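Side-chain contacts in cyclodipeptide synthase, BtCDPS (Bacillus thermoamylovorans, PDB 6ZTU), which probably joins two amino acids, normally brought as aminoacyl-tRNAs, into a cyclic dipeptide, as aminoacyltransferases of its family do: residues A[4-7]-A[8-11]; A[43-46]-A[47-51]; A[172-175]-A[176-180]; A[204-207]-A[208-212]. All blocks are in the same frame, centred on the assembly; numbering follows the deposited sequence.

Contact 1 of 4, residues A[4-7]-A[8-11]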
loop_
_atom_site.group_PDB
_atom_site.type_symbol
_atom_site.label_atom_id
_atom_site.label_comp_id
_atom_site.label_asym_id
_atom_site.label_seq_id
_atom_site.Cartn_x
_atom_site.Cartn_y
_atom_site.Cartn_z
ATOM N N GLN A 4 20.789 -10.992 -14.080
ATOM C CA GLN A 4 19.438 -11.483 -14.301
ATOM C C GLN A 4 18.864 -12.239 -13.114
ATOM O O GLN A 4 17.685 -12.606 -13.150
ATOM C CB GLN A 4 19.383 -12.354 -15.557
ATOM C CG GLN A 4 19.609 -11.532 -16.804
ATOM C CD GLN A 4 20.336 -12.277 -17.888
ATOM O OE1 GLN A 4 21.443 -12.779 -17.690
ATOM N NE2 GLN A 4 19.731 -12.317 -19.068
ATOM N N VAL A 5 19.642 -12.463 -12.054
ATOM C CA VAL A 5 18.981 -12.809 -10.805
ATOM C C VAL A 5 18.131 -11.628 -10.350
ATOM O O VAL A 5 17.044 -11.817 -9.793
ATOM C CB VAL A 5 19.995 -13.261 -9.731
ATOM C CG1 VAL A 5 20.942 -14.311 -10.304
ATOM C CG2 VAL A 5 20.752 -12.088 -9.129
ATOM N N ILE A 6 18.578 -10.398 -10.633
ATOM C CA ILE A 6 17.785 -9.218 -10.297
ATOM C C ILE A 6 16.494 -9.198 -11.102
ATOM O O ILE A 6 15.408 -8.974 -10.556
ATOM C CB ILE A 6 18.595 -7.929 -10.529
ATOM C CG1 ILE A 6 19.809 -7.880 -9.606
ATOM C CG2 ILE A 6 17.713 -6.694 -10.323
ATOM C CD1 ILE A 6 20.704 -6.694 -9.870
ATOM N N LYS A 7 16.598 -9.420 -12.415
ATOM C CA LYS A 7 15.420 -9.422 -13.275
ATOM C C LYS A 7 14.364 -10.410 -12.796
ATOM O O LYS A 7 13.163 -10.136 -12.915
ATOM C CB LYS A 7 15.829 -9.746 -14.713
ATOM C CG LYS A 7 15.172 -8.872 -15.768
ATOM C CD LYS A 7 13.968 -9.560 -16.400
ATOM C CE LYS A 7 13.202 -8.600 -17.307
ATOM N NZ LYS A 7 11.859 -9.129 -17.693
ATOM N N ASP A 8 14.790 -11.554 -12.250
ATOM C CA ASP A 8 13.899 -12.622 -11.810
ATOM C C ASP A 8 13.729 -12.658 -10.296
ATOM O O ASP A 8 13.249 -13.658 -9.754
ATOM C CB ASP A 8 14.418 -13.974 -12.297
ATOM C CG ASP A 8 14.149 -14.205 -13.760
ATOM O OD1 ASP A 8 14.725 -15.167 -14.315
ATOM O OD2 ASP A 8 13.368 -13.425 -14.355
ATOM N N LEU A 9 14.115 -11.585 -9.607
ATOM C CA LEU A 9 14.036 -11.548 -8.151
ATOM C C LEU A 9 12.639 -11.885 -7.642
ATOM O O LEU A 9 12.496 -12.445 -6.550
ATOM C CB LEU A 9 14.441 -10.159 -7.665
ATOM C CG LEU A 9 15.410 -9.966 -6.507
ATOM C CD1 LEU A 9 16.519 -11.003 -6.527
ATOM C CD2 LEU A 9 15.981 -8.559 -6.637
ATOM N N PHE A 10 11.601 -11.552 -8.409
ATOM C CA PHE A 10 10.229 -11.767 -7.975
ATOM C C PHE A 10 9.425 -12.482 -9.049
ATOM O O PHE A 10 9.635 -12.279 -10.251
ATOM C CB PHE A 10 9.542 -10.435 -7.605
ATOM C CG PHE A 10 10.158 -9.753 -6.422
ATOM C CD1 PHE A 10 9.749 -10.071 -5.134
ATOM C CD2 PHE A 10 11.169 -8.806 -6.591
ATOM C CE1 PHE A 10 10.328 -9.450 -4.036
ATOM C CE2 PHE A 10 11.754 -8.194 -5.512
ATOM C CZ PHE A 10 11.339 -8.506 -4.227
ATOM N N TYR A 11 8.503 -13.326 -8.606
ATOM C CA TYR A 11 7.486 -13.895 -9.470
ATOM C C TYR A 11 6.190 -13.139 -9.215
ATOM O O TYR A 11 5.822 -12.906 -8.063
ATOM C CB TYR A 11 7.295 -15.394 -9.212
ATOM C CG TYR A 11 6.358 -16.020 -10.220
ATOM C CD1 TYR A 11 4.984 -16.033 -10.003
ATOM C CD2 TYR A 11 6.840 -16.564 -11.405
ATOM C CE1 TYR A 11 4.113 -16.585 -10.927
ATOM C CE2 TYR A 11 5.977 -17.114 -12.338
ATOM C CZ TYR A 11 4.613 -17.113 -12.097
ATOM O OH TYR A 11 3.740 -17.657 -13.013
HETATM O O HOH W 1 10.034 -11.144 -12.597
#

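Contact 2 of 4, residues A[43-46]-A[47-51]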
loop_
_atom_site.group_PDB
_atom_site.type_symbol
_atom_site.label_atom_id
_atom_site.label_comp_id
_atom_site.label_asym_id
_atom_site.label_seq_id
_atom_site.Cartn_x
_atom_site.Cartn_y
_atom_site.Cartn_z
ATOM N N ASN A 43 17.508 -4.556 3.099
ATOM C CA ASN A 43 17.795 -5.478 2.003
ATOM C C ASN A 43 16.576 -5.715 1.119
ATOM O O ASN A 43 16.694 -5.741 -0.113
ATOM C CB ASN A 43 18.308 -6.807 2.551
ATOM C CG ASN A 43 18.886 -7.691 1.467
ATOM O OD1 ASN A 43 19.694 -7.246 0.652
ATOM N ND2 ASN A 43 18.457 -8.950 1.435
ATOM N N TYR A 44 15.404 -5.922 1.725
ATOM C CA TYR A 44 14.204 -6.195 0.937
ATOM C C TYR A 44 13.790 -4.978 0.121
ATOM O O TYR A 44 13.403 -5.105 -1.049
ATOM C CB TYR A 44 13.061 -6.634 1.847
ATOM C CG TYR A 44 11.794 -7.019 1.109
ATOM C CD1 TYR A 44 11.745 -8.163 0.325
ATOM C CD2 TYR A 44 10.650 -6.232 1.191
ATOM C CE1 TYR A 44 10.591 -8.524 -0.352
ATOM C CE2 TYR A 44 9.478 -6.592 0.519
ATOM C CZ TYR A 44 9.460 -7.738 -0.253
ATOM O OH TYR A 44 8.316 -8.104 -0.937
ATOM N N ILE A 45 13.858 -3.789 0.721
ATOM C CA ILE A 45 13.529 -2.576 -0.025
ATOM C C ILE A 45 14.462 -2.427 -1.227
ATOM O O ILE A 45 14.027 -2.094 -2.338
ATOM C CB ILE A 45 13.565 -1.355 0.918
ATOM C CG1 ILE A 45 12.311 -1.347 1.804
ATOM C CG2 ILE A 45 13.682 -0.058 0.129
ATOM C CD1 ILE A 45 12.365 -0.364 2.975
ATOM N N HIS A 46 15.751 -2.728 -1.041
ATOM C CA HIS A 46 16.671 -2.709 -2.175
ATOM C C HIS A 46 16.275 -3.733 -3.232
ATOM O O HIS A 46 16.320 -3.446 -4.434
ATOM C CB HIS A 46 18.103 -2.944 -1.694
ATOM C CG HIS A 46 18.805 -1.688 -1.275
ATOM N ND1 HIS A 46 19.694 -1.020 -2.095
ATOM C CD2 HIS A 46 18.729 -0.963 -0.133
ATOM C CE1 HIS A 46 20.143 0.055 -1.470
ATOM N NE2 HIS A 46 19.571 0.114 -0.279
ATOM N N GLN A 47 15.871 -4.933 -2.808
ATOM C CA GLN A 47 15.453 -5.940 -3.773
ATOM C C GLN A 47 14.250 -5.460 -4.572
ATOM O O GLN A 47 14.208 -5.609 -5.795
ATOM C CB GLN A 47 15.131 -7.246 -3.055
ATOM C CG GLN A 47 16.342 -7.980 -2.521
ATOM C CD GLN A 47 16.015 -9.429 -2.232
ATOM O OE1 GLN A 47 15.029 -9.722 -1.563
ATOM N NE2 GLN A 47 16.832 -10.342 -2.745
ATOM N N LEU A 48 13.260 -4.870 -3.890
ATOM C CA LEU A 48 12.075 -4.366 -4.583
ATOM C C LEU A 48 12.457 -3.348 -5.647
ATOM O O LEU A 48 11.980 -3.407 -6.787
ATOM C CB LEU A 48 11.102 -3.731 -3.591
ATOM C CG LEU A 48 10.367 -4.606 -2.579
ATOM C CD1 LEU A 48 9.593 -3.710 -1.629
ATOM C CD2 LEU A 48 9.427 -5.560 -3.309
ATOM N N ILE A 49 13.329 -2.413 -5.287
ATOM C CA ILE A 49 13.660 -1.312 -6.179
ATOM C C ILE A 49 14.621 -1.768 -7.270
ATOM O O ILE A 49 14.499 -1.352 -8.423
ATOM C CB ILE A 49 14.212 -0.134 -5.356
ATOM C CG1 ILE A 49 13.082 0.489 -4.522
ATOM C CG2 ILE A 49 14.835 0.916 -6.256
ATOM C CD1 ILE A 49 13.557 1.422 -3.434
ATOM N N ASP A 50 15.572 -2.646 -6.939
ATOM C CA ASP A 50 16.457 -3.195 -7.968
ATOM C C ASP A 50 15.668 -3.936 -9.037
ATOM O O ASP A 50 15.866 -3.717 -10.236
ATOM C CB ASP A 50 17.490 -4.131 -7.340
ATOM C CG ASP A 50 18.508 -3.397 -6.499
ATOM O OD1 ASP A 50 18.663 -2.174 -6.687
ATOM O OD2 ASP A 50 19.155 -4.048 -5.651
ATOM N N TRP A 51 14.771 -4.831 -8.617
ATOM C CA TRP A 51 13.924 -5.546 -9.564
ATOM C C TRP A 51 13.031 -4.588 -10.340
ATOM O O TRP A 51 12.877 -4.727 -11.556
ATOM C CB TRP A 51 13.085 -6.595 -8.821
ATOM C CG TRP A 51 12.090 -7.330 -9.678
ATOM C CD1 TRP A 51 12.333 -8.413 -10.479
ATOM C CD2 TRP A 51 10.696 -7.043 -9.801
ATOM N NE1 TRP A 51 11.172 -8.807 -11.099
ATOM C CE2 TRP A 51 10.150 -7.985 -10.698
ATOM C CE3 TRP A 51 9.850 -6.080 -9.232
ATOM C CZ2 TRP A 51 8.796 -7.991 -11.047
ATOM C CZ3 TRP A 51 8.507 -6.086 -9.578
ATOM C CH2 TRP A 51 7.990 -7.035 -10.477
#

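Contact 3 of 4, residues A[172-175]-A[176-180]. With 0RE ((2S)-hexane-1,2-diol), chain B.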
loop_
_atom_site.group_PDB
_atom_site.type_symbol
_atom_site.label_atom_id
_atom_site.label_comp_id
_atom_site.label_asym_id
_atom_site.label_seq_id
_atom_site.Cartn_x
_atom_site.Cartn_y
_atom_site.Cartn_z
ATOM N N HIS A 172 -10.858 2.961 14.653
ATOM C CA HIS A 172 -9.758 3.918 14.678
ATOM C C HIS A 172 -8.737 3.603 13.593
ATOM O O HIS A 172 -8.314 4.494 12.845
ATOM C CB HIS A 172 -9.092 3.935 16.052
ATOM C CG HIS A 172 -8.163 5.096 16.255
ATOM N ND1 HIS A 172 -8.592 6.403 16.223
ATOM C CD2 HIS A 172 -6.832 5.141 16.492
ATOM C CE1 HIS A 172 -7.564 7.206 16.436
ATOM N NE2 HIS A 172 -6.485 6.466 16.606
ATOM N N ALA A 173 -8.334 2.331 13.489
ATOM C CA ALA A 173 -7.353 1.926 12.489
ATOM C C ALA A 173 -7.906 1.940 11.062
ATOM O O ALA A 173 -7.116 1.992 10.114
ATOM C CB ALA A 173 -6.822 0.535 12.809
ATOM N N VAL A 174 -9.227 1.876 10.871
ATOM C CA VAL A 174 -9.731 1.869 9.496
ATOM C C VAL A 174 -9.519 3.228 8.833
ATOM O O VAL A 174 -9.572 3.333 7.599
ATOM C CB VAL A 174 -11.208 1.416 9.447
ATOM C CG1 VAL A 174 -12.153 2.563 9.760
ATOM C CG2 VAL A 174 -11.549 0.785 8.077
ATOM N N LYS A 175 -9.247 4.279 9.613
ATOM C CA LYS A 175 -8.887 5.551 8.998
ATOM C C LYS A 175 -7.630 5.411 8.149
ATOM O O LYS A 175 -7.497 6.084 7.116
ATOM C CB LYS A 175 -8.716 6.619 10.080
ATOM C CG LYS A 175 -10.044 7.003 10.712
ATOM C CD LYS A 175 -9.858 7.864 11.943
ATOM C CE LYS A 175 -11.196 8.098 12.620
ATOM N NZ LYS A 175 -12.198 8.574 11.624
ATOM N N TYR A 176 -6.700 4.553 8.574
ATOM C CA TYR A 176 -5.528 4.224 7.770
ATOM C C TYR A 176 -5.931 3.557 6.458
ATOM O O TYR A 176 -5.450 3.923 5.376
ATOM C CB TYR A 176 -4.609 3.313 8.586
ATOM C CG TYR A 176 -3.382 2.823 7.860
ATOM C CD1 TYR A 176 -2.200 3.545 7.883
ATOM C CD2 TYR A 176 -3.398 1.621 7.175
ATOM C CE1 TYR A 176 -1.079 3.102 7.211
ATOM C CE2 TYR A 176 -2.286 1.173 6.508
ATOM C CZ TYR A 176 -1.129 1.917 6.531
ATOM O OH TYR A 176 -0.017 1.461 5.872
ATOM N N VAL A 177 -6.793 2.547 6.549
ATOM C CA VAL A 177 -7.257 1.818 5.366
ATOM C C VAL A 177 -7.897 2.775 4.370
ATOM O O VAL A 177 -7.597 2.752 3.166
ATOM C CB VAL A 177 -8.242 0.713 5.789
ATOM C CG1 VAL A 177 -8.883 0.058 4.563
ATOM C CG2 VAL A 177 -7.534 -0.338 6.620
ATOM N N LEU A 178 -8.805 3.627 4.854
ATOM C CA LEU A 178 -9.527 4.501 3.940
ATOM C C LEU A 178 -8.589 5.503 3.278
ATOM O O LEU A 178 -8.779 5.839 2.103
ATOM C CB LEU A 178 -10.663 5.217 4.674
ATOM C CG LEU A 178 -11.683 4.274 5.334
ATOM C CD1 LEU A 178 -12.784 5.052 6.058
ATOM C CD2 LEU A 178 -12.293 3.299 4.328
ATOM N N ALA A 179 -7.565 5.977 4.005
ATOM C CA ALA A 179 -6.624 6.939 3.444
ATOM C C ALA A 179 -5.697 6.321 2.399
ATOM O O ALA A 179 -5.262 7.029 1.479
ATOM C CB ALA A 179 -5.783 7.568 4.565
ATOM N N GLU A 180 -5.354 5.031 2.529
ATOM C CA GLU A 180 -4.464 4.394 1.554
ATOM C C GLU A 180 -5.229 3.857 0.350
ATOM O O GLU A 180 -4.651 3.715 -0.734
ATOM C CB GLU A 180 -3.674 3.246 2.196
ATOM C CG GLU A 180 -4.555 2.066 2.645
ATOM C CD GLU A 180 -3.777 0.837 3.125
ATOM O OE1 GLU A 180 -2.553 0.746 2.895
ATOM O OE2 GLU A 180 -4.414 -0.050 3.756
HETATM O O01 0RE B . -1.086 -1.647 2.396
HETATM C C02 0RE B . 0.154 -2.161 2.025
HETATM C C03 0RE B . 0.647 -1.401 0.797
HETATM O O04 0RE B . 0.006 -1.896 -0.348
HETATM C C05 0RE B . 0.346 0.080 0.987
HETATM C C06 0RE B . 1.077 0.605 2.221
HETATM C C07 0RE B . 0.637 2.045 2.460
HETATM C C08 0RE B . 1.852 2.917 2.199
#

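Contact 4 of 4, residues A[204-207]-A[208-212]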
loop_
_atom_site.group_PDB
_atom_site.type_symbol
_atom_site.label_atom_id
_atom_site.label_comp_id
_atom_site.label_asym_id
_atom_site.label_seq_id
_atom_site.Cartn_x
_atom_site.Cartn_y
_atom_site.Cartn_z
ATOM N N TRP A 204 -4.772 -9.107 -1.935
ATOM C CA TRP A 204 -5.702 -8.060 -1.520
ATOM C C TRP A 204 -7.119 -8.601 -1.687
ATOM O O TRP A 204 -7.684 -8.562 -2.787
ATOM C CB TRP A 204 -5.454 -6.789 -2.334
ATOM C CG TRP A 204 -6.368 -5.642 -2.011
ATOM C CD1 TRP A 204 -6.894 -5.311 -0.787
ATOM C CD2 TRP A 204 -6.876 -4.683 -2.938
ATOM N NE1 TRP A 204 -7.694 -4.195 -0.904
ATOM C CE2 TRP A 204 -7.701 -3.793 -2.215
ATOM C CE3 TRP A 204 -6.699 -4.478 -4.315
ATOM C CZ2 TRP A 204 -8.360 -2.732 -2.825
ATOM C CZ3 TRP A 204 -7.354 -3.415 -4.913
ATOM C CH2 TRP A 204 -8.185 -2.568 -4.173
ATOM N N LYS A 205 -7.695 -9.089 -0.578
ATOM C CA LYS A 205 -8.997 -9.759 -0.615
ATOM C C LYS A 205 -10.106 -8.829 -1.094
ATOM O O LYS A 205 -10.959 -9.230 -1.896
ATOM C CB LYS A 205 -9.329 -10.314 0.775
ATOM C CG LYS A 205 -10.580 -11.175 0.859
ATOM C CD LYS A 205 -10.811 -11.998 -0.408
ATOM C CE LYS A 205 -12.255 -12.465 -0.508
ATOM N NZ LYS A 205 -12.687 -12.652 -1.920
ATOM N N LEU A 206 -10.133 -7.591 -0.589
ATOM C CA LEU A 206 -11.126 -6.639 -1.061
ATOM C C LEU A 206 -10.964 -6.386 -2.551
ATOM O O LEU A 206 -11.957 -6.218 -3.271
ATOM C CB LEU A 206 -11.013 -5.333 -0.273
ATOM C CG LEU A 206 -11.802 -4.134 -0.770
ATOM C CD1 LEU A 206 -13.279 -4.455 -0.943
ATOM C CD2 LEU A 206 -11.608 -2.986 0.218
ATOM N N GLY A 207 -9.717 -6.378 -3.036
ATOM C CA GLY A 207 -9.501 -6.225 -4.463
ATOM C C GLY A 207 -10.133 -7.341 -5.264
ATOM O O GLY A 207 -10.682 -7.107 -6.344
ATOM N N GLU A 208 -10.067 -8.567 -4.743
ATOM C CA GLU A 208 -10.736 -9.684 -5.406
ATOM C C GLU A 208 -12.228 -9.425 -5.524
ATOM O O GLU A 208 -12.830 -9.678 -6.573
ATOM C CB GLU A 208 -10.471 -10.984 -4.641
ATOM C CG GLU A 208 -9.011 -11.397 -4.626
ATOM C CD GLU A 208 -8.742 -12.595 -3.723
ATOM O OE1 GLU A 208 -9.721 -13.258 -3.305
ATOM O OE2 GLU A 208 -7.554 -12.872 -3.438
ATOM N N LYS A 209 -12.841 -8.903 -4.460
ATOM C CA LYS A 209 -14.270 -8.626 -4.512
ATOM C C LYS A 209 -14.576 -7.483 -5.465
ATOM O O LYS A 209 -15.563 -7.530 -6.200
ATOM C CB LYS A 209 -14.790 -8.308 -3.114
ATOM C CG LYS A 209 -14.566 -9.422 -2.117
ATOM C CD LYS A 209 -15.468 -9.236 -0.921
ATOM C CE LYS A 209 -15.357 -10.410 0.041
ATOM N NZ LYS A 209 -14.129 -10.280 0.858
ATOM N N ILE A 210 -13.759 -6.430 -5.441
ATOM C CA ILE A 210 -13.928 -5.345 -6.401
ATOM C C ILE A 210 -13.856 -5.871 -7.831
ATOM O O ILE A 210 -14.664 -5.490 -8.686
ATOM C CB ILE A 210 -12.882 -4.248 -6.130
ATOM C CG1 ILE A 210 -13.179 -3.580 -4.781
ATOM C CG2 ILE A 210 -12.875 -3.211 -7.247
ATOM C CD1 ILE A 210 -12.104 -2.602 -4.323
ATOM N N LYS A 211 -12.908 -6.772 -8.112
ATOM C CA LYS A 211 -12.765 -7.309 -9.464
ATOM C C LYS A 211 -13.879 -8.286 -9.818
ATOM O O LYS A 211 -14.081 -8.591 -11.002
ATOM C CB LYS A 211 -11.402 -7.986 -9.605
ATOM C CG LYS A 211 -10.257 -7.019 -9.855
ATOM C CD LYS A 211 -10.460 -6.299 -11.190
ATOM C CE LYS A 211 -9.358 -5.300 -11.457
ATOM N NZ LYS A 211 -9.356 -4.895 -12.896
ATOM N N ASN A 212 -14.587 -8.801 -8.819
ATOM C CA ASN A 212 -15.780 -9.602 -9.019
ATOM C C ASN A 212 -17.033 -8.743 -9.179
ATOM O O ASN A 212 -18.140 -9.287 -9.154
ATOM C CB ASN A 212 -15.954 -10.563 -7.847
ATOM C CG ASN A 212 -16.767 -11.782 -8.210
ATOM O OD1 ASN A 212 -16.653 -12.312 -9.318
ATOM N ND2 ASN A 212 -17.602 -12.232 -7.280
#

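Contact 1 of 4, residues A[4-7]-A[8-11]
Leu-9 folds back against the single turn of helix 4-7 with chi1 at -134°, away from any staggered position, and this turn sets its two methyls over different parts of the helix end. Leu-9 CD1 comes to rest 3.4 Å from Val-5 O, while Leu-9 CD2 approaches Ile-6 CG2 at 4.5 Å, a loose apolar contact. The CB of Leu-9 covers a second carbonyl, 3.3 Å from Ile-6 O. That oxygen, Ile-6 O, also receives the straightest bond of the turn, from Leu-9 N at 3.1 Å (N-H...O angle 163°), with the donor standing well above the carbonyl plane. One residue earlier, Asp-8 N is shared between two carbonyls: it bonds to Gln-4 O at 3.2 Å and only weakly to Val-5 O. The carboxylate of Asp-8 stays by the peptide that joins it to Lys-7, OD2 3.5 Å from Lys-7 C. The ammonium of Lys-7 stays apart from it and makes a weak hydrogen bond to Asn-55. A water lies 2.6 Å from Phe-10 O and more distantly by Lys-7 O, at the exit of the turn. Ile-6 lies on Asp-50 and Lys-54 of helix 42-55, and the Phe-10 ring meets Trp-51 edge-to-face on the same helix. An alanine at Leu-9 lacks both methyls, which would probably deprive Ile-6 CG2 of its apolar neighbour and uncover the carbonyl of Val-5. Backbone amides and one leucine, more than charge pairing, therefore close this exposed N-terminal turn before the chain enters strand 11-14.

Contact 2 of 4, residues A[43-46]-A[47-51]
His-46 O takes the N-H of Asp-50 at only 2.7 Å, nearly straight (N-H...O angle 165°), the tightest of four consecutive i to i+4 backbone bonds here. The carboxylate of Asp-50 bends back over the same carbonyl, and its OD2 lies 3.1 Å from His-46 O, two acceptors side by side. Two partners probably ease this closeness of acceptors: Lys-103 forms a salt bridge with OD2 and Asn-104 a hydrogen bond with OD1. Lys-103 is also hydrogen-bonded to His-46 ND1, and Glu-99 to NE2, so the imidazole is gripped at both nitrogens. On another side of the helix, Tyr-44 and Leu-48 form one apolar pair. With CG of Tyr-44 anti to the backbone nitrogen (chi1 -177°), its ring is crossed at a slant by Leu-48, whose CG sits over one face, offset toward the rim, in a CH-pi contact, 4.1 Å from the ring centroid and 23° off the normal. Leu-48 CD1 is 3.6 Å from Tyr-44 CE2, and Leu-48 CD2 3.8 Å from Tyr-44 CZ, toward the hydroxyl end. Gln-47 crosses the tyrosine at about a right angle, its OE1 4.1 Å from Tyr-44 CD1 and hydrogen-bonded to Gln-230. Ile-45 and Ile-49 run side by side, CG2 of the first 3.9 Å from CD1 of the second, against helix 79-103. Helix 42-55, the crossover between strands 28-32 and 58-63, thus has two apolar flanks and a polar strip where a lysine probably offsets the charge that Asp-50 brings to a backbone carbonyl.

Contact 3 of 4, residues A[172-175]-A[176-180]
Tyr-176 starts the second half of this helical stretch with only a weak backbone bond, its N 3.0 Å from Ala-173 O. A chi1 of 177° swings the phenol away from the preceding turn and brings Tyr-176 OH to 3.5 Å from C07 of the bound hexanediol; the ring also meets Phe-113 edge-to-face. Val-177 packs its CB on Val-174 CG2 at 4.0 Å, the two side chains crossing at a slant. Leu-178 bonds squarely to the turn before it, N to Val-174 O at 2.9 Å (N-H...O angle 165°). Leu-178 CG lies just 3.2 Å from Val-174 O, and the leucine end reaches helix 120-135. Ala-179 N follows with a bond to Lys-175 O at 3.1 Å. Glu-180 holds CG between its backbone nitrogen and carbonyl carbon (chi1 66°) and then extends, so that OE1 accepts a hydrogen bond from the diol O01 at 2.9 Å. An alanine here has no carboxylate, and O01 of the diol would probably be left without this acceptor. Tyr-176 and Glu-180, one turn apart, thus project from one face of helix 167-191 to the diol, in a pocket completed by residues such as Gly-32, Leu-63 and Tyr-200, within the Rossmann-like fold of the cyclodipeptide synthases.

Contact 4 of 4, residues A[204-207]-A[208-212]
Helix 205-211 is the short connecting helix of a beta-alpha-beta unit between strands 196-200 and 223-229, and Trp-204 occupies its N-cap position. A chi1 near 180° (179°) folds the indole over the first turn instead of pointing it off, and Gly-207 N stands 3.3 Å above the centre of one face of the Trp-204 ring. A CB on Gly-207 would run into Trp-204 CE3, so the bare backbone is what lets the ring lie this flat. Farther along the ring, Trp-204 CH2 touches Ile-210 CD1 at 3.9 Å. Ile-210 CD1 also packs on Leu-206 CG at 3.9 Å, so one isoleucine links the indole with the leucine on the buried side. There the indole also meets Phe-184, a residue of the diol pocket, and Ile-210 rests on Leu-185, both of helix 167-191. Backbone bonds bind the turns together, the shortest from Ile-210 N to Leu-206 O at 2.8 Å. The outer side is charged. Lys-205, bent at its second torsion, crosses Glu-208 at about a right angle and makes a weak salt bridge, NZ to OE1 at 3.3 Å, which probably offsets part of the lysine's charge. Lys-209 crowds the same lysine, its NZ 3.2 Å from Lys-205 CE. The two ammonium nitrogens, Lys-205 NZ and Lys-209 NZ, end 3.9 Å apart.

Overall arrangement
The four contacts follow one another along the chain. Contacts 1 and 2 touch, their centres 10 Å apart, because the N-terminal turn 4-7 and the loop after it rest on helix 42-55. Contact 3, on helix 167-191, lies across the chain's centre from both, about 33 Å from contact 1 and 26 Å from contact 2 between centres. Contact 4 is closer to contact 3, about 17 Å between centres. Contacts 2 and 4 belong to two beta-alpha-beta units built on one six-stranded mixed sheet, and contact 1 leads into strand 11-14, at one edge of the sheet. Helix 167-191 carries pocket residues, so the set runs from the outer edge of the sheet to the diol site.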